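Local structure of conserved hypothetical protein (Staphylococcus aureus subsp. aureus, 2AP3) at residues D76-E81 against K138-E143; E47-L52 against K69-N74; S130-A135 against K172-V177. The protein is of unknown function but is probably a cell-wall binding lipoprotein, folded as an elongated bundle of long helices. All blocks are in the same frame, centred on the assembly; numbering follows the deposited sequence.

Contact 1: D76-E81 against K138-E143; sequences DDRLKE and KAVNSE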
loop_
_atom_site.group_PDB
_atom_site.type_symbol
_atom_site.label_atom_id
_atom_site.label_comp_id
_atom_site.label_asym_id
_atom_site.label_seq_id
_atom_site.Cartn_x
_atom_site.Cartn_y
_atom_site.Cartn_z
ATOM N N ASP A 76 -13.243 -2.844 11.802
ATOM C CA ASP A 76 -13.241 -1.361 11.796
ATOM C C ASP A 76 -11.858 -0.792 12.114
ATOM O O ASP A 76 -11.410 0.174 11.483
ATOM C CB ASP A 76 -14.290 -0.771 12.759
ATOM C CG ASP A 76 -15.692 -1.035 12.315
ATOM O OD1 ASP A 76 -15.944 -1.186 11.101
ATOM O OD2 ASP A 76 -16.574 -1.070 13.205
ATOM N N ASP A 77 -11.183 -1.405 13.081
ATOM C CA ASP A 77 -9.908 -0.890 13.550
ATOM C C ASP A 77 -8.857 -1.027 12.460
ATOM O O ASP A 77 -8.026 -0.145 12.263
ATOM C CB ASP A 77 -9.447 -1.674 14.794
ATOM C CG ASP A 77 -10.223 -1.317 16.038
ATOM O OD1 ASP A 77 -10.972 -0.323 16.034
ATOM O OD2 ASP A 77 -10.076 -2.091 17.023
ATOM N N ARG A 78 -8.896 -2.144 11.748
ATOM C CA ARG A 78 -7.932 -2.355 10.668
ATOM C C ARG A 78 -8.179 -1.382 9.528
ATOM O O ARG A 78 -7.253 -0.763 9.013
ATOM C CB ARG A 78 -7.973 -3.807 10.190
ATOM C CG ARG A 78 -7.332 -4.750 11.210
ATOM C CD ARG A 78 -7.395 -6.220 10.758
ATOM N NE ARG A 78 -8.745 -6.788 10.792
ATOM C CZ ARG A 78 -9.289 -7.500 9.808
ATOM N NH1 ARG A 78 -8.614 -7.754 8.691
ATOM N NH2 ARG A 78 -10.521 -7.980 9.960
ATOM N N LEU A 79 -9.446 -1.200 9.156
ATOM C CA LEU A 79 -9.752 -0.204 8.137
ATOM C C LEU A 79 -9.356 1.215 8.548
ATOM O O LEU A 79 -8.844 2.002 7.720
ATOM C CB LEU A 79 -11.244 -0.250 7.811
ATOM C CG LEU A 79 -11.696 -1.494 7.060
ATOM C CD1 LEU A 79 -13.220 -1.655 7.115
ATOM C CD2 LEU A 79 -11.187 -1.493 5.577
ATOM N N LYS A 80 -9.573 1.558 9.808
ATOM C CA LYS A 80 -9.244 2.900 10.284
ATOM C C LYS A 80 -7.722 3.099 10.212
ATOM O O LYS A 80 -7.224 4.127 9.704
ATOM C CB LYS A 80 -9.764 3.094 11.703
ATOM C CG LYS A 80 -9.505 4.480 12.303
ATOM C CD LYS A 80 -10.094 5.596 11.436
ATOM C CE LYS A 80 -11.620 5.495 11.380
ATOM N NZ LYS A 80 -12.271 6.526 10.493
ATOM N N GLU A 81 -6.965 2.123 10.708
ATOM C CA GLU A 81 -5.514 2.222 10.623
ATOM C C GLU A 81 -5.061 2.320 9.162
ATOM O O GLU A 81 -4.178 3.120 8.826
ATOM C CB GLU A 81 -4.867 1.031 11.365
ATOM C CG GLU A 81 -3.363 1.127 11.547
ATOM C CD GLU A 81 -2.879 2.378 12.284
ATOM O OE1 GLU A 81 -3.586 2.942 13.164
ATOM O OE2 GLU A 81 -1.737 2.770 11.999
ATOM N N LYS A 138 -12.003 -3.972 0.352
ATOM C CA LYS A 138 -13.077 -4.886 -0.019
ATOM C C LYS A 138 -12.959 -6.155 0.822
ATOM O O LYS A 138 -13.947 -6.664 1.348
ATOM C CB LYS A 138 -13.008 -5.203 -1.518
ATOM C CG LYS A 138 -14.174 -5.997 -2.001
ATOM C CD LYS A 138 -13.958 -6.411 -3.438
ATOM C CE LYS A 138 -15.050 -7.310 -3.914
ATOM N NZ LYS A 138 -16.276 -6.542 -4.133
ATOM N N ALA A 139 -11.732 -6.653 0.943
ATOM C CA ALA A 139 -11.514 -7.899 1.697
ATOM C C ALA A 139 -11.919 -7.720 3.175
ATOM O O ALA A 139 -12.690 -8.524 3.722
ATOM C CB ALA A 139 -10.069 -8.333 1.569
ATOM N N VAL A 140 -11.416 -6.673 3.832
ATOM C CA VAL A 140 -11.698 -6.458 5.272
ATOM C C VAL A 140 -13.173 -6.166 5.492
ATOM O O VAL A 140 -13.792 -6.710 6.420
ATOM C CB VAL A 140 -10.811 -5.345 5.875
ATOM C CG1 VAL A 140 -11.142 -5.145 7.334
ATOM C CG2 VAL A 140 -9.361 -5.704 5.709
ATOM N N ASN A 141 -13.767 -5.388 4.593
ATOM C CA ASN A 141 -15.199 -5.181 4.658
ATOM C C ASN A 141 -15.996 -6.472 4.510
ATOM O O ASN A 141 -17.011 -6.621 5.183
ATOM C CB ASN A 141 -15.634 -4.115 3.666
ATOM C CG ASN A 141 -15.399 -2.700 4.204
ATOM O OD1 ASN A 141 -14.662 -1.875 3.615
ATOM N ND2 ASN A 141 -16.023 -2.410 5.327
ATOM N N SER A 142 -15.529 -7.413 3.680
ATOM C CA SER A 142 -16.263 -8.690 3.519
ATOM C C SER A 142 -16.164 -9.581 4.775
ATOM O O SER A 142 -17.083 -10.366 5.068
ATOM C CB SER A 142 -15.834 -9.438 2.253
ATOM O OG SER A 142 -14.508 -9.869 2.385
ATOM N N GLU A 143 -15.089 -9.396 5.548
ATOM C CA GLU A 143 -14.965 -10.048 6.867
ATOM C C GLU A 143 -16.006 -9.436 7.800
ATOM O O GLU A 143 -16.768 -10.157 8.458
ATOM C CB GLU A 143 -13.550 -9.887 7.431
ATOM C CG GLU A 143 -12.532 -10.783 6.673
ATOM C CD GLU A 143 -11.059 -10.517 6.959
ATOM O OE1 GLU A 143 -10.704 -9.452 7.479
ATOM O OE2 GLU A 143 -10.232 -11.394 6.586
#

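Contact 2: E47-L52 against K69-N74; sequences EKKKKL and KDLIKN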
loop_
_atom_site.group_PDB
_atom_site.type_symbol
_atom_site.label_atom_id
_atom_site.label_comp_id
_atom_site.label_asym_id
_atom_site.label_seq_id
_atom_site.Cartn_x
_atom_site.Cartn_y
_atom_site.Cartn_z
ATOM N N GLU A 47 -3.099 -10.285 14.493
ATOM C CA GLU A 47 -2.809 -11.286 15.517
ATOM C C GLU A 47 -3.893 -11.352 16.584
ATOM O O GLU A 47 -4.274 -12.447 17.013
ATOM C CB GLU A 47 -1.426 -11.056 16.141
ATOM C CG GLU A 47 -0.293 -11.430 15.195
ATOM C CD GLU A 47 -0.400 -12.864 14.669
ATOM O OE1 GLU A 47 -0.407 -13.806 15.498
ATOM O OE2 GLU A 47 -0.484 -13.047 13.441
ATOM N N LYS A 48 -4.455 -10.196 16.942
ATOM C CA LYS A 48 -5.538 -10.167 17.917
ATOM C C LYS A 48 -6.786 -10.859 17.363
ATOM O O LYS A 48 -7.453 -11.599 18.080
ATOM C CB LYS A 48 -5.859 -8.732 18.325
ATOM C CG LYS A 48 -4.933 -8.172 19.384
ATOM C CD LYS A 48 -5.402 -6.776 19.759
ATOM C CE LYS A 48 -4.439 -6.082 20.691
ATOM N NZ LYS A 48 -3.078 -5.803 20.118
ATOM N N LYS A 49 -7.056 -10.620 16.078
ATOM C CA LYS A 49 -8.176 -11.264 15.375
ATOM C C LYS A 49 -8.046 -12.767 15.465
ATOM O O LYS A 49 -9.010 -13.436 15.831
ATOM C CB LYS A 49 -8.208 -10.834 13.903
ATOM C CG LYS A 49 -9.425 -11.373 13.148
ATOM C CD LYS A 49 -9.356 -10.906 11.705
ATOM C CE LYS A 49 -10.417 -11.539 10.820
ATOM N NZ LYS A 49 -10.074 -12.957 10.495
ATOM N N LYS A 50 -6.845 -13.306 15.179
ATOM C CA LYS A 50 -6.662 -14.769 15.190
ATOM C C LYS A 50 -6.954 -15.344 16.561
ATOM O O LYS A 50 -7.427 -16.479 16.693
ATOM C CB LYS A 50 -5.234 -15.152 14.778
ATOM C CG LYS A 50 -4.935 -14.922 13.330
ATOM C CD LYS A 50 -3.459 -15.188 13.102
ATOM C CE LYS A 50 -2.983 -14.665 11.795
ATOM N NZ LYS A 50 -1.534 -14.889 11.786
ATOM N N LYS A 51 -6.647 -14.567 17.586
ATOM C CA LYS A 51 -6.861 -15.022 18.952
ATOM C C LYS A 51 -8.329 -15.045 19.392
ATOM O O LYS A 51 -8.633 -15.373 20.533
ATOM C CB LYS A 51 -5.983 -14.247 19.923
ATOM C CG LYS A 51 -4.492 -14.630 19.752
ATOM C CD LYS A 51 -3.619 -14.155 20.872
ATOM C CE LYS A 51 -2.189 -14.663 20.635
ATOM N NZ LYS A 51 -1.246 -14.330 21.745
ATOM N N LEU A 52 -9.236 -14.710 18.475
ATOM C CA LEU A 52 -10.667 -14.885 18.748
ATOM C C LEU A 52 -11.291 -16.135 18.093
ATOM O O LEU A 52 -12.510 -16.348 18.124
ATOM C CB LEU A 52 -11.416 -13.624 18.358
ATOM C CG LEU A 52 -11.002 -12.374 19.128
ATOM C CD1 LEU A 52 -11.424 -11.137 18.376
ATOM C CD2 LEU A 52 -11.601 -12.413 20.552
ATOM N N LYS A 69 -18.677 -9.370 18.585
ATOM C CA LYS A 69 -18.614 -7.895 18.633
ATOM C C LYS A 69 -17.172 -7.384 18.527
ATOM O O LYS A 69 -16.871 -6.375 17.856
ATOM C CB LYS A 69 -19.262 -7.405 19.912
ATOM C CG LYS A 69 -20.759 -7.722 19.903
ATOM C CD LYS A 69 -21.416 -7.425 21.247
ATOM C CE LYS A 69 -22.826 -7.971 21.294
ATOM N NZ LYS A 69 -23.663 -7.379 20.206
ATOM N N ASP A 70 -16.255 -8.121 19.127
ATOM C CA ASP A 70 -14.843 -7.763 19.037
ATOM C C ASP A 70 -14.282 -7.928 17.621
ATOM O O ASP A 70 -13.384 -7.157 17.177
ATOM C CB ASP A 70 -14.053 -8.611 20.026
ATOM C CG ASP A 70 -14.236 -8.138 21.461
ATOM O OD1 ASP A 70 -14.837 -7.061 21.715
ATOM O OD2 ASP A 70 -13.727 -8.851 22.351
ATOM N N LEU A 71 -14.783 -8.934 16.913
ATOM C CA LEU A 71 -14.375 -9.145 15.521
ATOM C C LEU A 71 -14.848 -8.017 14.606
ATOM O O LEU A 71 -14.113 -7.585 13.724
ATOM C CB LEU A 71 -14.861 -10.492 15.011
ATOM C CG LEU A 71 -14.036 -11.663 15.551
ATOM C CD1 LEU A 71 -14.827 -12.962 15.378
ATOM C CD2 LEU A 71 -12.652 -11.729 14.864
ATOM N N ILE A 72 -16.047 -7.493 14.873
ATOM C CA ILE A 72 -16.573 -6.360 14.104
ATOM C C ILE A 72 -15.696 -5.152 14.369
ATOM O O ILE A 72 -15.220 -4.517 13.429
ATOM C CB ILE A 72 -18.033 -6.059 14.486
ATOM C CG1 ILE A 72 -18.922 -7.218 14.034
ATOM C CG2 ILE A 72 -18.500 -4.716 13.872
ATOM C CD1 ILE A 72 -20.364 -7.146 14.551
ATOM N N LYS A 73 -15.435 -4.885 15.653
ATOM C CA LYS A 73 -14.604 -3.737 16.041
ATOM C C LYS A 73 -13.226 -3.846 15.406
ATOM O O LYS A 73 -12.667 -2.856 14.912
ATOM C CB LYS A 73 -14.440 -3.671 17.556
ATOM C CG LYS A 73 -13.671 -2.428 18.051
ATOM C CD LYS A 73 -13.688 -2.287 19.558
ATOM C CE LYS A 73 -12.830 -1.113 20.017
ATOM N NZ LYS A 73 -11.379 -1.328 19.779
ATOM N N ASN A 74 -12.682 -5.062 15.424
ATOM C CA ASN A 74 -11.346 -5.302 14.890
ATOM C C ASN A 74 -11.254 -5.029 13.370
ATOM O O ASN A 74 -10.247 -4.481 12.872
ATOM C CB ASN A 74 -10.921 -6.731 15.253
ATOM C CG ASN A 74 -9.580 -7.105 14.659
ATOM O OD1 ASN A 74 -9.469 -7.525 13.506
ATOM N ND2 ASN A 74 -8.532 -6.963 15.469
#

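Contact 3: S130-A135 against K172-V177; sequences SDYAKA and KKLKEV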
loop_
_atom_site.group_PDB
_atom_site.type_symbol
_atom_site.label_atom_id
_atom_site.label_comp_id
_atom_site.label_asym_id
_atom_site.label_seq_id
_atom_site.Cartn_x
_atom_site.Cartn_y
_atom_site.Cartn_z
ATOM N N SER A 130 -3.722 2.538 -5.502
ATOM C CA SER A 130 -5.181 2.722 -5.464
ATOM C C SER A 130 -5.932 1.393 -5.667
ATOM O O SER A 130 -6.888 1.097 -4.946
ATOM C CB SER A 130 -5.619 3.741 -6.519
ATOM O OG SER A 130 -7.024 3.905 -6.497
ATOM N N ASP A 131 -5.480 0.586 -6.633
ATOM C CA ASP A 131 -6.069 -0.737 -6.874
ATOM C C ASP A 131 -5.891 -1.621 -5.635
ATOM O O ASP A 131 -6.816 -2.311 -5.188
ATOM C CB ASP A 131 -5.378 -1.414 -8.056
ATOM C CG ASP A 131 -5.662 -0.745 -9.380
ATOM O OD1 ASP A 131 -6.625 0.047 -9.484
ATOM O OD2 ASP A 131 -4.914 -1.035 -10.343
ATOM N N TYR A 132 -4.682 -1.600 -5.092
ATOM C CA TYR A 132 -4.374 -2.374 -3.874
ATOM C C TYR A 132 -5.271 -1.948 -2.678
ATOM O O TYR A 132 -5.859 -2.795 -1.978
ATOM C CB TYR A 132 -2.867 -2.268 -3.557
ATOM C CG TYR A 132 -2.502 -2.736 -2.169
ATOM C CD1 TYR A 132 -2.484 -4.088 -1.855
ATOM C CD2 TYR A 132 -2.197 -1.817 -1.154
ATOM C CE1 TYR A 132 -2.162 -4.522 -0.586
ATOM C CE2 TYR A 132 -1.878 -2.240 0.144
ATOM C CZ TYR A 132 -1.857 -3.608 0.414
ATOM O OH TYR A 132 -1.542 -4.066 1.679
ATOM N N ALA A 133 -5.377 -0.636 -2.451
ATOM C CA ALA A 133 -6.215 -0.115 -1.365
ATOM C C ALA A 133 -7.672 -0.552 -1.543
ATOM O O ALA A 133 -8.317 -0.965 -0.593
ATOM C CB ALA A 133 -6.126 1.395 -1.297
ATOM N N LYS A 134 -8.189 -0.460 -2.767
ATOM C CA LYS A 134 -9.558 -0.903 -3.040
ATOM C C LYS A 134 -9.717 -2.394 -2.686
ATOM O O LYS A 134 -10.695 -2.809 -2.061
ATOM C CB LYS A 134 -9.933 -0.660 -4.510
ATOM C CG LYS A 134 -11.427 -0.814 -4.814
ATOM C CD LYS A 134 -11.724 -0.389 -6.263
ATOM C CE LYS A 134 -13.131 -0.755 -6.696
ATOM N NZ LYS A 134 -14.190 -0.114 -5.861
ATOM N N ALA A 135 -8.742 -3.204 -3.090
ATOM C CA ALA A 135 -8.823 -4.655 -2.877
ATOM C C ALA A 135 -8.714 -4.996 -1.376
ATOM O O ALA A 135 -9.409 -5.886 -0.882
ATOM C CB ALA A 135 -7.732 -5.367 -3.669
ATOM N N LYS A 172 -8.127 -13.688 -2.933
ATOM C CA LYS A 172 -7.466 -14.136 -4.170
ATOM C C LYS A 172 -7.150 -12.912 -5.003
ATOM O O LYS A 172 -6.043 -12.756 -5.510
ATOM C CB LYS A 172 -8.340 -15.093 -4.986
ATOM C CG LYS A 172 -8.390 -16.540 -4.473
ATOM C CD LYS A 172 -9.214 -17.394 -5.415
ATOM C CE LYS A 172 -9.677 -18.695 -4.723
ATOM N NZ LYS A 172 -8.786 -19.866 -4.957
ATOM N N LYS A 173 -8.138 -12.037 -5.128
ATOM C CA LYS A 173 -7.967 -10.803 -5.863
ATOM C C LYS A 173 -6.938 -9.878 -5.206
ATOM O O LYS A 173 -6.142 -9.230 -5.908
ATOM C CB LYS A 173 -9.308 -10.108 -5.998
ATOM C CG LYS A 173 -10.327 -10.861 -6.846
ATOM C CD LYS A 173 -11.412 -9.899 -7.326
ATOM C CE LYS A 173 -12.341 -9.440 -6.198
ATOM N NZ LYS A 173 -12.847 -8.059 -6.474
ATOM N N LEU A 174 -6.947 -9.803 -3.873
ATOM C CA LEU A 174 -5.983 -8.958 -3.175
ATOM C C LEU A 174 -4.556 -9.452 -3.442
ATOM O O LEU A 174 -3.649 -8.634 -3.654
ATOM C CB LEU A 174 -6.283 -8.880 -1.677
ATOM C CG LEU A 174 -5.279 -8.157 -0.761
ATOM C CD1 LEU A 174 -5.092 -6.692 -1.184
ATOM C CD2 LEU A 174 -5.680 -8.310 0.698
ATOM N N LYS A 175 -4.379 -10.787 -3.460
ATOM C CA LYS A 175 -3.063 -11.359 -3.808
ATOM C C LYS A 175 -2.575 -10.988 -5.211
ATOM O O LYS A 175 -1.409 -10.634 -5.393
ATOM C CB LYS A 175 -3.026 -12.884 -3.599
ATOM C CG LYS A 175 -1.589 -13.449 -3.606
ATOM C CD LYS A 175 -1.585 -14.950 -3.799
ATOM C CE LYS A 175 -0.145 -15.531 -3.890
ATOM N NZ LYS A 175 0.873 -14.563 -4.390
ATOM N N GLU A 176 -3.461 -11.049 -6.195
ATOM C CA GLU A 176 -3.128 -10.679 -7.564
ATOM C C GLU A 176 -2.626 -9.224 -7.608
ATOM O O GLU A 176 -1.592 -8.942 -8.207
ATOM C CB GLU A 176 -4.348 -10.820 -8.467
ATOM C CG GLU A 176 -4.863 -12.246 -8.638
ATOM C CD GLU A 176 -6.110 -12.313 -9.516
ATOM O OE1 GLU A 176 -6.420 -11.314 -10.210
ATOM O OE2 GLU A 176 -6.770 -13.375 -9.542
ATOM N N VAL A 177 -3.338 -8.315 -6.937
ATOM C CA VAL A 177 -2.979 -6.890 -6.997
ATOM C C VAL A 177 -1.781 -6.530 -6.100
ATOM O O VAL A 177 -0.959 -5.677 -6.469
ATOM C CB VAL A 177 -4.216 -5.948 -6.774
ATOM C CG1 VAL A 177 -4.712 -5.978 -5.360
ATOM C CG2 VAL A 177 -3.866 -4.527 -7.181
#

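Contact 1: D76-E81 against K138-E143
The guanidinium group of Arg78 has Val140 over one face and Glu143 at its edge. Val140 CG1 sits 3.7 Å above the guanidinium plane, displaced toward the rim, while the second methyl, CG2, comes within 3.7 Å of Arg78 NH1. At the edge, a single carboxylate oxygen lies in the plane of the donors: Glu143 OE1 accepts from Arg78 NH1 at 3.0 Å and from Arg78 NH2 at 2.9 Å, forming an end-on salt bridge with both nitrogens on one atom. Such convergence bends the N-H...O angles to 144° and 147°. The carboxylate is rotated 46° from the guanidinium, and NH2 reaches OE1 from the anti side and out of the carboxylate plane. Beside this polar pair, Leu79 and Val140 meet tip to tip, with Leu79 CG 3.7 Å from Val140 CG1. On the flank of this pair, Leu79 CD1 lies 3.8 Å from Asn141 CG. Outside the two segments, Glu143 OE2 is hydrogen-bonded to Tyr171 of helix 157-195. The antiparallel helices 61-96 and 109-150 are thus joined by a buried salt bridge beside an apolar leucine-valine contact. With both oxygens of Glu143 engaged and a cation alongside, its carboxylate would be expected to remain ionised.

Contact 2: E47-L52 against K69-N74
Lys49, on the last turn of helix 33-50, crosses both Leu71 and Asn74 of helix 61-96 at about a right angle. Its CB lies 3.6 Å from Asn74 OD1. CG, anti to the backbone N (chi1 -175°), meets Leu71 CD2 at 3.7 Å. CD passes Asn74 OD1 again, at 3.8 Å, and also packs on Arg78 NH2. CE then runs near Glu143 OE1 without bonding to it, and the end of the chain leads away from segment 69-74. Beyond the helix end, Leu52 takes over the packing. It slides past Leu71 in the opposite direction, bringing Leu52 CD1 to 3.8 Å from Leu71 CD2, and the same methyl rests on Asp70 CB at 4.0 Å. The carboxylate of Asp70 is paired with Lys66 along its own helix. Asn74 is held through both ends of its amide: OD1 accepts from Arg78 NE and ND2 donates to Leu45 O. The contact between the segments is therefore van der Waals packing of aliphatic carbons on one another and on the Asn74 amide, with no hydrogen bond across it; a polar link between the two helices comes about one turn earlier, where Asn74 reaches the backbone at Leu45.

Contact 3: S130-A135 against K172-V177
An antiparallel helical hairpin, made of helices 109-150 and 157-195, carries this contact about midway along the elongated bundle. The local axes approach to 9.1 Å with their directions 162° apart. The backbones come especially close at one point, where Ala135 CA lies 5.2 Å from Leu174 CA. The small side chain of Ala135 is consistent with this approach. Its CB points at the partner helix and meets Val177 CG1 at 3.5 Å and Leu174 CD1 at 3.9 Å, bridging the two larger residues. Val177 straddles the turn of helix opposite with its two methyls. CG1, placed between the backbone N and the carbonyl carbon (chi1 70°), is turned to Ala135, whereas CG2 reaches back along helix 109-150 and touches Asp131 CB at 3.6 Å. That same methyl lies 3.7 Å from the backbone N of Tyr132, so the valine presses on main chain as well as on side chains. Leu174 works one turn away. Its CD1 branch approaches the tyrosine ring obliquely, at 3.7 Å from both Tyr132 CD1 and CE1. Tyr132 in turn extends beyond the hairpin: its side chain also touches Phe82 and Glu85 of helix 61-96, which brings a third helix to the interface, and Leu174 packs further on Tyr136. No hydrogen bond or salt bridge joins the two segments. The polar end of Asp131 takes no part, its methylene alone being used. Cohesion here probably rests on van der Waals packing and partial shielding from water among methyl, methylene and ring carbons, and the close approach at Ala135 fits a small side chain set against Val177 and Leu174.

From the N terminus, helix 10-30 leads into helix 33-50, and contact 2 closes the first and shortest loop by joining the end of helix 33-50 to helix 61-96. Contact 1 opens immediately afterwards on that same helix and closes on helix 109-150. Before it does so, contact 3 has opened at residues 130-135, and it closes on helix 157-195, so contacts 1 and 3 cross whereas contact 2 precedes both in series. Contacts 1 and 2 touch through Lys49, their centres 11 Å apart; contacts 1 and 3 meet at Lys138 and Lys173. Together the three tie four successive helices into one bundle, with contact 1 linking its two hairpins.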